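Long-range contacts in cupin domain protein (Microcystis aeruginosa DIANCHI905, PDB 5ZBF), which probably acts as an iron-binding isomerase of the cupin superfamily in building the Choi moiety of aeruginosins, and binds 4-hydroxyphenylpyruvic acid: residues A[27-32]-A[95-100]; A[158-163]-A[202-207]. All blocks are in the same frame, centred on the assembly; numbering follows the deposited sequence.

Interaction 1 of 2, residues A[27-32]-A[95-100]; sequences TIFQLS and IGFDLK. With ENO (3-(4-hydroxy-phenyl)pyruvic acid), chain B.
Gln-30 and Asp-98, a hydrogen-bonded pair of two antiparallel strands, show how a sheet can fix a ligand-binding amide from its own neighbouring strand. The Gln-30 side chain leaves its backbone with CG between N and the carbonyl carbon (chi1 60°) and then runs extended, which, in the Asp-98 conformer modelled here, carries NE2 over to Asp-98 OD1 at 3.1 Å. The bond lies close to the amide plane but reaches the carboxylate from above, the two planes standing 78° apart. The same NE2 donates to O2 of the bound 4-hydroxyphenylpyruvic acid, 3.2 Å away, while Lys-100 NZ, brought round by a bend at chi3, reaches O1 of the same carboxylate at 3.0 Å. On the face that carries Phe-29, Leu-31, Phe-97 and Leu-99, the rings of Phe-29 and Phe-97 are nearly parallel (18°) but displaced, so little of one ring covers the other, with Phe-29 CE1 3.6 Å from Phe-97 CD1. Leu-99 CG packs against Phe-29 CD1 at 3.8 Å. Such a division, Gln-30 and Lys-100 toward the ligand on one face, aromatic and aliphatic packing on the other, suits a cupin beta-barrel, whose interior here holds the iron and the ligand.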
loop_
_atom_site.group_PDB
_atom_site.type_symbol
_atom_site.label_atom_id
_atom_site.label_comp_id
_atom_site.label_asym_id
_atom_site.label_seq_id
_atom_site.Cartn_x
_atom_site.Cartn_y
_atom_site.Cartn_z
ATOM N N THR A 27 -8.560 -6.852 6.053
ATOM C CA THR A 27 -7.249 -6.265 5.866
ATOM C C THR A 27 -7.195 -4.910 6.573
ATOM O O THR A 27 -8.131 -4.116 6.488
ATOM C CB THR A 27 -6.965 -6.056 4.369
ATOM O OG1 THR A 27 -7.175 -7.287 3.676
ATOM C CG2 THR A 27 -5.541 -5.568 4.130
ATOM N N ILE A 28 -6.102 -4.673 7.288
ATOM C CA ILE A 28 -5.797 -3.356 7.829
ATOM C C ILE A 28 -4.754 -2.690 6.938
ATOM O O ILE A 28 -3.707 -3.277 6.648
ATOM C CB ILE A 28 -5.247 -3.465 9.263
ATOM C CG1 ILE A 28 -6.308 -4.042 10.202
ATOM C CG2 ILE A 28 -4.775 -2.108 9.762
ATOM C CD1 ILE A 28 -5.717 -4.734 11.411
ATOM N N PHE A 29 -5.050 -1.471 6.501
ATOM C CA PHE A 29 -4.099 -0.649 5.774
ATOM C C PHE A 29 -3.721 0.502 6.689
ATOM O O PHE A 29 -4.602 1.129 7.287
ATOM C CB PHE A 29 -4.735 -0.109 4.486
ATOM C CG PHE A 29 -3.855 0.848 3.717
ATOM C CD1 PHE A 29 -3.071 0.399 2.663
ATOM C CD2 PHE A 29 -3.796 2.201 4.053
ATOM C CE1 PHE A 29 -2.247 1.268 1.965
ATOM C CE2 PHE A 29 -2.966 3.070 3.370
ATOM C CZ PHE A 29 -2.210 2.612 2.299
ATOM N N GLN A 30 -2.433 0.792 6.796
ATOM C CA GLN A 30 -2.002 1.954 7.570
ATOM C C GLN A 30 -0.970 2.811 6.867
ATOM O O GLN A 30 -0.083 2.309 6.195
ATOM C CB GLN A 30 -1.496 1.529 8.957
ATOM C CG GLN A 30 -0.314 0.584 8.935
ATOM C CD GLN A 30 -0.071 -0.114 10.273
ATOM O OE1 GLN A 30 -1.001 -0.384 11.022
ATOM N NE2 GLN A 30 1.179 -0.425 10.554
ATOM N N LEU A 31 -1.112 4.126 7.018
ATOM C CA LEU A 31 -0.066 5.056 6.641
ATOM C C LEU A 31 0.757 5.312 7.900
ATOM O O LEU A 31 0.186 5.504 8.980
ATOM C CB LEU A 31 -0.663 6.369 6.122
ATOM C CG LEU A 31 -1.500 6.340 4.850
ATOM C CD1 LEU A 31 -2.187 7.682 4.634
ATOM C CD2 LEU A 31 -0.637 5.970 3.655
ATOM N N SER A 32 2.076 5.287 7.743
ATOM C CA SER A 32 3.036 5.376 8.849
ATOM C C SER A 32 3.923 6.604 8.736
ATOM O O SER A 32 4.311 6.987 7.638
ATOM C CB SER A 32 3.960 4.154 8.831
ATOM O OG SER A 32 3.295 2.987 9.274
ATOM N N ILE A 95 8.028 8.249 5.692
ATOM C CA ILE A 95 6.594 8.128 5.463
ATOM C C ILE A 95 6.376 6.861 4.639
ATOM O O ILE A 95 6.981 6.718 3.580
ATOM C CB ILE A 95 6.018 9.351 4.720
ATOM C CG1 ILE A 95 6.434 10.694 5.373
ATOM C CG2 ILE A 95 4.503 9.221 4.610
ATOM C CD1 ILE A 95 6.080 10.858 6.820
ATOM N N GLY A 96 5.542 5.939 5.130
ATOM C CA GLY A 96 5.304 4.667 4.441
ATOM C C GLY A 96 3.901 4.138 4.601
ATOM O O GLY A 96 3.036 4.810 5.145
ATOM N N PHE A 97 3.660 2.934 4.079
ATOM C CA PHE A 97 2.404 2.251 4.363
ATOM C C PHE A 97 2.679 0.789 4.606
ATOM O O PHE A 97 3.728 0.279 4.200
ATOM C CB PHE A 97 1.369 2.422 3.243
ATOM C CG PHE A 97 1.690 1.676 1.969
ATOM C CD1 PHE A 97 1.229 0.383 1.757
ATOM C CD2 PHE A 97 2.420 2.285 0.973
ATOM C CE1 PHE A 97 1.504 -0.290 0.575
ATOM C CE2 PHE A 97 2.692 1.631 -0.207
ATOM C CZ PHE A 97 2.239 0.336 -0.411
ATOM N N ASP A 98 1.743 0.145 5.302
ATOM C CA ASP A 98 1.742 -1.311 5.501
ATOM C C ASP A 98 0.334 -1.850 5.318
ATOM O O ASP A 98 -0.643 -1.126 5.522
ATOM C CB ASP A 98 2.158 -1.716 6.924
ATOM C CG ASP A 98 3.393 -1.010 7.417
ATOM O OD1 ASP A 98 3.247 -0.065 8.222
ATOM O OD2 ASP A 98 4.504 -1.423 7.032
ATOM N N LEU A 99 0.242 -3.133 4.982
ATOM C CA LEU A 99 -1.012 -3.860 5.001
ATOM C C LEU A 99 -0.787 -5.088 5.843
ATOM O O LEU A 99 0.265 -5.710 5.756
ATOM C CB LEU A 99 -1.432 -4.302 3.602
ATOM C CG LEU A 99 -1.899 -3.189 2.689
ATOM C CD1 LEU A 99 -0.715 -2.675 1.886
ATOM C CD2 LEU A 99 -3.017 -3.672 1.780
ATOM N N LYS A 100 -1.776 -5.410 6.671
ATOM C CA LYS A 100 -1.718 -6.571 7.546
ATOM C C LYS A 100 -2.999 -7.381 7.419
ATOM O O LYS A 100 -4.097 -6.820 7.355
ATOM C CB LYS A 100 -1.471 -6.145 8.994
ATOM C CG LYS A 100 -0.064 -5.619 9.216
ATOM C CD LYS A 100 0.059 -4.817 10.495
ATOM C CE LYS A 100 -0.141 -5.675 11.721
ATOM N NZ LYS A 100 0.279 -4.922 12.938
HETATM O O4 ENO B . 5.623 -3.905 11.617
HETATM C C9 ENO B . 6.161 -0.923 14.729
HETATM C C8 ENO B . 6.809 -1.052 15.959
HETATM C C7 ENO B . 7.818 -2.002 16.126
HETATM C C6 ENO B . 8.177 -2.819 15.056
HETATM C C5 ENO B . 7.529 -2.689 13.829
HETATM C C4 ENO B . 6.521 -1.742 13.657
HETATM O O3 ENO B . 8.454 -2.136 17.326
HETATM C C3 ENO B . 5.824 -1.629 12.314
HETATM C C2 ENO B . 5.050 -2.918 12.089
HETATM C C1 ENO B . 3.633 -3.011 12.457
HETATM O O2 ENO B . 2.947 -1.975 12.655
HETATM O O1 ENO B . 3.135 -4.155 12.569
HETATM O O HOH W 1 5.476 1.339 8.002
#

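Interaction 2 of 2, residues A[158-163]-A[202-207]; sequences IGFILN and NLIKIL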
loop_
_atom_site.group_PDB
_atom_site.type_symbol
_atom_site.label_atom_id
_atom_site.label_comp_id
_atom_site.label_asym_id
_atom_site.label_seq_id
_atom_site.Cartn_x
_atom_site.Cartn_y
_atom_site.Cartn_z
ATOM N N ILE A 158 -7.247 -2.187 -2.710
ATOM C CA ILE A 158 -7.087 -0.991 -1.897
ATOM C C ILE A 158 -6.187 -0.059 -2.674
ATOM O O ILE A 158 -5.150 -0.492 -3.175
ATOM C CB ILE A 158 -6.425 -1.327 -0.553
ATOM C CG1 ILE A 158 -7.338 -2.264 0.245
ATOM C CG2 ILE A 158 -6.118 -0.053 0.228
ATOM C CD1 ILE A 158 -6.650 -2.951 1.402
ATOM N N GLY A 159 -6.544 1.222 -2.756
ATOM C CA GLY A 159 -5.675 2.158 -3.471
ATOM C C GLY A 159 -5.633 3.571 -2.917
ATOM O O GLY A 159 -6.483 3.974 -2.135
ATOM N N PHE A 160 -4.630 4.321 -3.354
ATOM C CA PHE A 160 -4.460 5.696 -2.936
ATOM C C PHE A 160 -3.544 6.409 -3.909
ATOM O O PHE A 160 -2.867 5.771 -4.704
ATOM C CB PHE A 160 -3.903 5.755 -1.495
ATOM C CG PHE A 160 -2.515 5.184 -1.332
ATOM C CD1 PHE A 160 -1.398 6.016 -1.300
ATOM C CD2 PHE A 160 -2.325 3.810 -1.156
ATOM C CE1 PHE A 160 -0.128 5.491 -1.126
ATOM C CE2 PHE A 160 -1.058 3.287 -1.006
ATOM C CZ PHE A 160 0.046 4.127 -0.982
ATOM N N ILE A 161 -3.493 7.731 -3.808
ATOM C CA ILE A 161 -2.637 8.520 -4.688
ATOM C C ILE A 161 -1.639 9.341 -3.891
ATOM O O ILE A 161 -1.842 9.594 -2.705
ATOM C CB ILE A 161 -3.454 9.420 -5.643
ATOM C CG1 ILE A 161 -4.169 10.553 -4.889
ATOM C CG2 ILE A 161 -4.435 8.568 -6.427
ATOM C CD1 ILE A 161 -4.896 11.531 -5.788
ATOM N N LEU A 162 -0.558 9.737 -4.561
ATOM C CA LEU A 162 0.559 10.441 -3.932
ATOM C C LEU A 162 0.536 11.944 -4.144
ATOM O O LEU A 162 1.237 12.670 -3.449
ATOM C CB LEU A 162 1.870 9.925 -4.505
ATOM C CG LEU A 162 2.108 8.430 -4.373
ATOM C CD1 LEU A 162 3.460 8.052 -4.957
ATOM C CD2 LEU A 162 1.986 8.026 -2.910
ATOM N N ASN A 163 -0.243 12.393 -5.122
ATOM C CA ASN A 163 -0.266 13.797 -5.518
ATOM C C ASN A 163 -1.548 14.077 -6.284
ATOM O O ASN A 163 -2.148 13.157 -6.833
ATOM C CB ASN A 163 0.935 14.111 -6.407
ATOM C CG ASN A 163 0.862 13.414 -7.755
ATOM O OD1 ASN A 163 0.925 12.183 -7.848
ATOM N ND2 ASN A 163 0.706 14.203 -8.810
ATOM N N ASN A 202 0.139 9.966 -9.511
ATOM C CA ASN A 202 0.769 8.706 -9.157
ATOM C C ASN A 202 -0.150 7.916 -8.223
ATOM O O ASN A 202 -0.445 8.363 -7.119
ATOM C CB ASN A 202 2.134 8.967 -8.514
ATOM C CG ASN A 202 3.120 9.596 -9.488
ATOM O OD1 ASN A 202 3.552 8.946 -10.436
ATOM N ND2 ASN A 202 3.480 10.868 -9.267
ATOM N N LEU A 203 -0.612 6.762 -8.699
ATOM C CA LEU A 203 -1.550 5.910 -7.975
ATOM C C LEU A 203 -0.852 4.631 -7.577
ATOM O O LEU A 203 -0.078 4.084 -8.357
ATOM C CB LEU A 203 -2.770 5.588 -8.842
ATOM C CG LEU A 203 -3.829 4.683 -8.189
ATOM C CD1 LEU A 203 -5.241 5.110 -8.561
ATOM C CD2 LEU A 203 -3.588 3.227 -8.547
ATOM N N ILE A 204 -1.103 4.181 -6.344
ATOM C CA ILE A 204 -0.663 2.870 -5.898
ATOM C C ILE A 204 -1.904 2.057 -5.553
ATOM O O ILE A 204 -2.791 2.518 -4.844
ATOM C CB ILE A 204 0.266 2.982 -4.665
ATOM C CG1 ILE A 204 1.564 3.702 -5.048
ATOM C CG2 ILE A 204 0.547 1.607 -4.045
ATOM C CD1 ILE A 204 2.413 4.082 -3.851
ATOM N N LYS A 205 -1.976 0.837 -6.075
ATOM C CA LYS A 205 -3.037 -0.068 -5.671
ATOM C C LYS A 205 -2.454 -1.398 -5.228
ATOM O O LYS A 205 -1.370 -1.787 -5.654
ATOM C CB LYS A 205 -4.084 -0.237 -6.771
ATOM C CG LYS A 205 -3.549 -0.759 -8.073
ATOM C CD LYS A 205 -4.656 -0.822 -9.107
ATOM C CE LYS A 205 -4.094 -1.295 -10.430
ATOM N NZ LYS A 205 -5.138 -1.401 -11.483
ATOM N N ILE A 206 -3.164 -2.039 -4.306
ATOM C CA ILE A 206 -2.805 -3.350 -3.798
ATOM C C ILE A 206 -3.992 -4.270 -4.018
ATOM O O ILE A 206 -5.104 -3.988 -3.565
ATOM C CB ILE A 206 -2.475 -3.312 -2.296
ATOM C CG1 ILE A 206 -1.455 -2.217 -1.984
ATOM C CG2 ILE A 206 -1.957 -4.676 -1.839
ATOM C CD1 ILE A 206 -2.067 -0.928 -1.449
ATOM N N LEU A 207 -3.746 -5.351 -4.753
ATOM C CA LEU A 207 -4.744 -6.374 -4.986
ATOM C C LEU A 207 -4.507 -7.490 -3.991
ATOM O O LEU A 207 -3.380 -7.941 -3.853
ATOM C CB LEU A 207 -4.619 -6.917 -6.408
ATOM C CG LEU A 207 -4.853 -5.936 -7.554
ATOM C CD1 LEU A 207 -4.734 -6.693 -8.866
ATOM C CD2 LEU A 207 -6.215 -5.279 -7.444
HETATM O O HOH W 2 3.980 12.031 -6.926
#
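Phe-160 and Ile-204 run alongside each other in the same direction, with Ile-204 CB over one face of the ring, 4.2 Å from its centroid in a CH-pi contact, and Ile-204 CD1 3.7 Å from Phe-160 CZ. The Leu-162 side chain runs at about a right angle to that of Asn-202, Leu-162 CD1 3.9 Å from Asn-202 CB. Paired backbone bonds join Ile-158 to Ile-206 and Phe-160 to Ile-204, on antiparallel neighbours in the beta-barrel (jelly-roll) of the second cupin domain. Beyond Ile-161 the strand ends, but Leu-162 N still donates to Asn-202 O, and the Asn-163 side chain continues the link. With CG between its backbone N and carbonyl carbon (chi1 68°), Asn-163 brings OD1 to Asn-202 N at 2.9 Å, a nearly straight bond of 172°; Asn-202 ND2 adds a more bent one at 3.2 Å, from above the plane of the Asn-163 side-chain carbonyl. In the second shell, Asn-163 ND2 is tied to Gln-199 and Asp-200, while Asn-202 OD1 accepts from Lys-141 on strand 135-142. With an alanine in place of Asn-163, Asn-202 N and ND2 would probably lose their shared acceptor, and Gln-199 and Asp-200 their tie.

In the fold
Interaction 1 closes before interaction 2 opens along the chain. Each is an antiparallel strand pair of its own cupin domain, but not the same pair: 94-101 and 201-208 correspond, and while interaction 1 joins 94-101 to 27-34, interaction 2 joins 201-208 to its other neighbour, 156-161, rather than to 135-142. Their centres are about 12 Å apart, and their apolar faces meet. Phe-160 of the second domain packs across the seam against Phe-29 and Phe-97, edge-to-face with the latter, while Leu-99 rests on Ile-158 and Ile-206. The ligand and iron belong to the first domain, turned away from this seam. These faces form part of the apolar seam between the two cupin domains, behind the strands that carry Gln-30 and Lys-100.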